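Local coordinates for ABC transporter substrate binding protein (Ribose) (Agrobacterium vitis, PDB 4WUT) that binds a sugar, here beta-D-fucopyranose, and probably delivers it to an ABC transporter as its solute-binding component, at residues N40-K51 and S267-D276. Residues are numbered along the deposited sequence; the frame is centred on the assembly and turned at random.
Sequences NVQKGADAAIGK and SYQMGEKGVD
Gly44 and Gly271 bring two helices together almost backbone to backbone, with axes 6.3 Å apart at closest approach and N-to-C directions 35° apart, an example of how paired glycines permit close helix packing. With no CB at either of these two positions, backbone CA-H...O contacts become possible: Gly271 CA lies 3.4 Å from Val41 O, Gly44 CA 3.5 Å from Tyr268 O, and Glu272 CA approaches Gly44 O. Tyr268 has CG anti to its backbone N (chi1 -177°), which lays the ring along helix 36-49 as a knob among Asn40, Lys43, Gly44 and Ala47; Gly44 CA stands 3.7 Å from the ring centroid in a CH-pi contact over one face, while Lys43 CG meets the edge. In this periplasmic binding protein fold, the contact joins the helix after the first strand to the one after strand 261-265, with Ala45 and Ile49 also resting on Ile57 of strand 56-60. Further along both helices, Val275 divides its methyls, CG2 against Ala45 CB and CG1 against Ala48 CB. Polar links lie at both ends: Asn40 ND2 donates an in-plane, nearly straight hydrogen bond (2.9 Å, 177°) to Ser267 OG, and a water donates to both Ala48 O and Asp276 OD1.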
ATOM      1  N   ASN A  40       1.648   9.275   6.731  1.00 15.39           N
ATOM      2  CA  ASN A  40       1.319   8.570   7.975  1.00 16.31           C
ATOM      3  C   ASN A  40       2.432   7.585   8.374  1.00 16.94           C
ATOM      4  O   ASN A  40       2.738   7.436   9.559  1.00 14.66           O
ATOM      5  CB  ASN A  40      -0.015   7.847   7.875  1.00 14.07           C
ATOM      6  CG  ASN A  40      -0.684   7.674   9.238  1.00 16.95           C
ATOM      7  OD1 ASN A  40      -0.743   8.615  10.039  1.00 18.94           O
ATOM      8  ND2 ASN A  40      -1.151   6.457   9.528  1.00 17.31           N
ATOM      9  N   VAL A  41       3.052   6.936   7.393  1.00 14.04           N
ATOM     10  CA  VAL A  41       4.248   6.147   7.682  1.00 14.94           C
ATOM     11  C   VAL A  41       5.331   7.047   8.296  1.00 13.93           C
ATOM     12  O   VAL A  41       5.935   6.681   9.301  1.00 17.33           O
ATOM     13  CB  VAL A  41       4.771   5.454   6.423  1.00 14.04           C
ATOM     14  CG1 VAL A  41       6.107   4.748   6.710  1.00 15.08           C
ATOM     15  CG2 VAL A  41       3.731   4.475   5.908  1.00 13.72           C
ATOM     16  N   GLN A  42       5.541   8.236   7.715  1.00 13.49           N
ATOM     17  CA  GLN A  42       6.503   9.191   8.283  1.00 14.39           C
ATOM     18  C   GLN A  42       6.158   9.541   9.736  1.00 15.94           C
ATOM     19  O   GLN A  42       7.038   9.662  10.573  1.00 16.49           O
ATOM     20  CB  GLN A  42       6.560  10.474   7.453  1.00 19.14           C
ATOM     21  CG  GLN A  42       7.574  11.488   7.993  1.00 17.61           C
ATOM     22  CD  GLN A  42       7.651  12.741   7.148  1.00 20.22           C
ATOM     23  OE1 GLN A  42       6.694  13.117   6.457  1.00 23.28           O
ATOM     24  NE2 GLN A  42       8.793  13.406   7.208  1.00 20.65           N
ATOM     25  N   LYS A  43       4.875   9.746  10.014  1.00 17.40           N
ATOM     26  CA  LYS A  43       4.434  10.053  11.371  1.00 20.96           C
ATOM     27  C   LYS A  43       4.893   8.979  12.367  1.00 22.64           C
ATOM     28  O   LYS A  43       5.406   9.297  13.440  1.00 23.98           O
ATOM     29  CB  LYS A  43       2.911  10.218  11.395  1.00 21.56           C
ATOM     30  CG  LYS A  43       2.366  10.804  12.685  1.00 28.70           C
ATOM     31  CD  LYS A  43       0.866  11.092  12.571  1.00 30.63           C
ATOM     32  CE  LYS A  43       0.234  11.279  13.946  1.00 31.48           C
ATOM     33  NZ  LYS A  43      -1.257  11.335  13.869  1.00 36.93           N
ATOM     34  N   GLY A  44       4.691   7.717  12.006  1.00 16.77           N
ATOM     35  CA  GLY A  44       5.114   6.599  12.835  1.00 17.04           C
ATOM     36  C   GLY A  44       6.620   6.568  13.010  1.00 17.16           C
ATOM     37  O   GLY A  44       7.122   6.349  14.107  1.00 18.20           O
ATOM     38  N   ALA A  45       7.352   6.778  11.927  1.00 16.20           N
ATOM     39  CA  ALA A  45       8.811   6.799  12.015  1.00 19.25           C
ATOM     40  C   ALA A  45       9.304   7.919  12.936  1.00 18.81           C
ATOM     41  O   ALA A  45      10.244   7.742  13.721  1.00 22.73           O
ATOM     42  CB  ALA A  45       9.414   6.943  10.634  1.00 16.34           C
ATOM     43  N   ASP A  46       8.660   9.075  12.844  1.00 18.23           N
ATOM     44  CA  ASP A  46       9.035  10.228  13.650  1.00 20.80           C
ATOM     45  C   ASP A  46       8.821   9.934  15.130  1.00 23.79           C
ATOM     46  O   ASP A  46       9.605  10.357  15.984  1.00 27.50           O
ATOM     47  CB  ASP A  46       8.203  11.450  13.244  1.00 22.02           C
ATOM     48  CG  ASP A  46       8.752  12.157  12.019  1.00 29.56           C
ATOM     49  OD1 ASP A  46       9.929  11.937  11.676  1.00 30.15           O
ATOM     50  OD2 ASP A  46       8.009  12.962  11.409  1.00 32.72           O
ATOM     51  N   ALA A  47       7.744   9.220  15.429  1.00 23.15           N
ATOM     52  CA  ALA A  47       7.404   8.876  16.807  1.00 26.77           C
ATOM     53  C   ALA A  47       8.484   7.984  17.411  1.00 26.76           C
ATOM     54  O   ALA A  47       8.977   8.249  18.505  1.00 27.73           O
ATOM     55  CB  ALA A  47       6.059   8.185  16.859  1.00 25.12           C
ATOM     56  N   ALA A  48       8.866   6.947  16.670  1.00 21.32           N
ATOM     57  CA  ALA A  48       9.880   6.003  17.141  1.00 21.66           C
ATOM     58  C   ALA A  48      11.230   6.675  17.358  1.00 24.89           C
ATOM     59  O   ALA A  48      11.900   6.437  18.362  1.00 27.50           O
ATOM     60  CB  ALA A  48      10.034   4.880  16.142  1.00 21.23           C
ATOM     61  N   ILE A  49      11.644   7.497  16.402  1.00 26.05           N
ATOM     62  CA  ILE A  49      12.966   8.096  16.467  1.00 26.13           C
ATOM     63  C   ILE A  49      13.051   9.093  17.634  1.00 27.97           C
ATOM     64  O   ILE A  49      14.094   9.226  18.278  1.00 34.49           O
ATOM     65  CB  ILE A  49      13.333   8.761  15.122  1.00 28.55           C
ATOM     66  CG1 ILE A  49      14.850   8.869  14.958  1.00 33.00           C
ATOM     67  CG2 ILE A  49      12.693  10.121  15.008  1.00 32.02           C
ATOM     68  CD1 ILE A  49      15.538   7.546  14.694  1.00 31.09           C
ATOM     69  N   GLY A  50      11.936   9.756  17.927  1.00 27.42           N
ATOM     70  CA  GLY A  50      11.904  10.765  18.968  1.00 31.17           C
ATOM     71  C   GLY A  50      11.995  10.224  20.384  1.00 33.24           C
ATOM     72  O   GLY A  50      12.006  10.998  21.341  1.00 35.68           O
ATOM     73  N   LYS A  51      12.063   8.905  20.526  1.00 38.12           N
ATOM     74  CA  LYS A  51      12.155   8.286  21.848  1.00 38.52           C
ATOM     75  C   LYS A  51      13.583   7.835  22.169  1.00 40.32           C
ATOM     76  O   LYS A  51      13.809   7.043  23.090  1.00 43.53           O
ATOM     77  CB  LYS A  51      11.178   7.115  21.943  1.00 38.87           C
ATOM     78  CG  LYS A  51       9.728   7.554  21.843  1.00 43.49           C
ATOM     79  CD  LYS A  51       8.765   6.466  22.262  1.00 43.71           C
ATOM     80  CE  LYS A  51       8.862   5.256  21.368  1.00 45.06           C
ATOM     81  NZ  LYS A  51       7.629   4.420  21.482  1.00 49.10           N
ATOM     82  N   SER A 267      -0.344   1.552   8.508  1.00 17.11           N
ATOM     83  CA  SER A 267       0.690   2.430   7.951  1.00 16.48           C
ATOM     84  C   SER A 267       1.568   3.112   9.018  1.00 16.30           C
ATOM     85  O   SER A 267       2.798   3.172   8.904  1.00 15.90           O
ATOM     86  CB  SER A 267       0.079   3.457   6.995  1.00 16.50           C
ATOM     87  OG  SER A 267      -0.876   4.270   7.616  1.00 16.87           O
ATOM     88  N   TYR A 268       0.942   3.634  10.059  1.00 16.77           N
ATOM     89  CA  TYR A 268       1.701   4.215  11.160  1.00 16.92           C
ATOM     90  C   TYR A 268       2.631   3.170  11.758  1.00 16.88           C
ATOM     91  O   TYR A 268       3.783   3.463  12.021  1.00 16.66           O
ATOM     92  CB  TYR A 268       0.734   4.744  12.219  1.00 17.76           C
ATOM     93  CG  TYR A 268       1.341   5.448  13.410  1.00 18.30           C
ATOM     94  CD1 TYR A 268       1.787   4.733  14.509  1.00 23.09           C
ATOM     95  CD2 TYR A 268       1.412   6.832  13.460  1.00 22.87           C
ATOM     96  CE1 TYR A 268       2.307   5.383  15.628  1.00 21.60           C
ATOM     97  CE2 TYR A 268       1.932   7.484  14.558  1.00 20.36           C
ATOM     98  CZ  TYR A 268       2.379   6.762  15.631  1.00 22.78           C
ATOM     99  OH  TYR A 268       2.895   7.421  16.731  1.00 25.48           O
ATOM    100  N   GLN A 269       2.122   1.957  11.973  1.00 17.24           N
ATOM    101  CA  GLN A 269       2.916   0.882  12.547  1.00 17.82           C
ATOM    102  C   GLN A 269       4.133   0.533  11.675  1.00 16.71           C
ATOM    103  O   GLN A 269       5.212   0.270  12.195  1.00 16.68           O
ATOM    104  CB  GLN A 269       2.063  -0.378  12.781  1.00 20.50           C
ATOM    105  CG  GLN A 269       2.812  -1.407  13.614  1.00 22.88           C
ATOM    106  CD  GLN A 269       2.110  -2.762  13.779  1.00 29.02           C
ATOM    107  OE1 GLN A 269       0.940  -2.952  13.410  1.00 25.93           O
ATOM    108  NE2 GLN A 269       2.847  -3.719  14.337  1.00 27.04           N
HETATM  109  N   MSE A 270       3.975   0.549  10.351  1.00 16.27           N
HETATM  110  CA  MSE A 270       5.101   0.248   9.481  1.00 15.79           C
HETATM  111  C   MSE A 270       6.239   1.222   9.741  1.00 16.21           C
HETATM  112  O   MSE A 270       7.415   0.837   9.798  1.00 15.21           O
HETATM  113  CB  MSE A 270       4.683   0.316   8.014  1.00 15.65           C
HETATM  114  CG  MSE A 270       3.730  -0.790   7.581  1.00 16.22           C
HETATM  115 SE   MSE A 270       3.245  -0.554   5.705  1.00 21.35          SE
HETATM  116  CE  MSE A 270       1.488  -1.367   5.737  1.00 17.23           C
ATOM    117  N   GLY A 271       5.903   2.498   9.892  1.00 16.36           N
ATOM    118  CA  GLY A 271       6.902   3.502  10.184  1.00 15.26           C
ATOM    119  C   GLY A 271       7.482   3.350  11.586  1.00 17.20           C
ATOM    120  O   GLY A 271       8.695   3.354  11.758  1.00 17.30           O
ATOM    121  N   GLU A 272       6.623   3.216  12.601  1.00 16.25           N
ATOM    122  CA  GLU A 272       7.096   3.178  13.975  1.00 16.91           C
ATOM    123  C   GLU A 272       7.916   1.910  14.230  1.00 18.67           C
ATOM    124  O   GLU A 272       9.055   1.982  14.712  1.00 17.59           O
ATOM    125  CB  GLU A 272       5.919   3.250  14.953  1.00 20.62           C
ATOM    126  CG  GLU A 272       6.318   3.588  16.382  1.00 21.39           C
ATOM    127  CD  GLU A 272       5.159   3.483  17.348  1.00 29.91           C
ATOM    128  OE1 GLU A 272       4.226   2.697  17.079  1.00 33.24           O
ATOM    129  OE2 GLU A 272       5.185   4.193  18.374  1.00 34.93           O
ATOM    130  N   LYS A 273       7.342   0.755  13.903  1.00 18.49           N
ATOM    131  CA  LYS A 273       8.038  -0.512  14.134  1.00 17.16           C
ATOM    132  C   LYS A 273       9.163  -0.729  13.136  1.00 16.83           C
ATOM    133  O   LYS A 273      10.130  -1.443  13.417  1.00 18.31           O
ATOM    134  CB  LYS A 273       7.085  -1.704  14.105  1.00 20.08           C
ATOM    135  CG  LYS A 273       7.763  -2.977  14.599  1.00 19.56           C
ATOM    136  CD  LYS A 273       6.815  -3.937  15.233  1.00 23.71           C
ATOM    137  CE  LYS A 273       7.588  -5.180  15.670  1.00 30.75           C
ATOM    138  NZ  LYS A 273       6.881  -5.972  16.703  1.00 28.83           N
ATOM    139  N   GLY A 274       9.063  -0.095  11.982  1.00 15.77           N
ATOM    140  CA  GLY A 274      10.174  -0.126  11.036  1.00 15.25           C
ATOM    141  C   GLY A 274      11.425   0.485  11.650  1.00 15.22           C
ATOM    142  O   GLY A 274      12.522  -0.114  11.634  1.00 15.20           O
ATOM    143  N   VAL A 275      11.281   1.696  12.177  1.00 15.58           N
ATOM    144  CA  VAL A 275      12.395   2.382  12.809  1.00 17.17           C
ATOM    145  C   VAL A 275      12.830   1.611  14.074  1.00 16.73           C
ATOM    146  O   VAL A 275      14.020   1.400  14.313  1.00 18.53           O
ATOM    147  CB  VAL A 275      12.046   3.863  13.108  1.00 17.43           C
ATOM    148  CG1 VAL A 275      13.073   4.485  14.021  1.00 20.43           C
ATOM    149  CG2 VAL A 275      11.962   4.659  11.816  1.00 15.48           C
ATOM    150  N   ASP A 276      11.882   1.138  14.868  1.00 19.18           N
ATOM    151  CA  ASP A 276      12.265   0.421  16.074  1.00 21.19           C
ATOM    152  C   ASP A 276      13.030  -0.864  15.737  1.00 17.45           C
ATOM    153  O   ASP A 276      13.931  -1.267  16.487  1.00 18.71           O
ATOM    154  CB  ASP A 276      11.056   0.146  16.965  1.00 20.70           C
ATOM    155  CG  ASP A 276      10.592   1.398  17.717  1.00 30.14           C
ATOM    156  OD1 ASP A 276      11.423   2.302  17.965  1.00 30.35           O
ATOM    157  OD2 ASP A 276       9.399   1.485  18.061  1.00 31.00           O
TER
HETATM  158  O   HOH W   1      11.903   4.258  19.632  1.00 27.80           O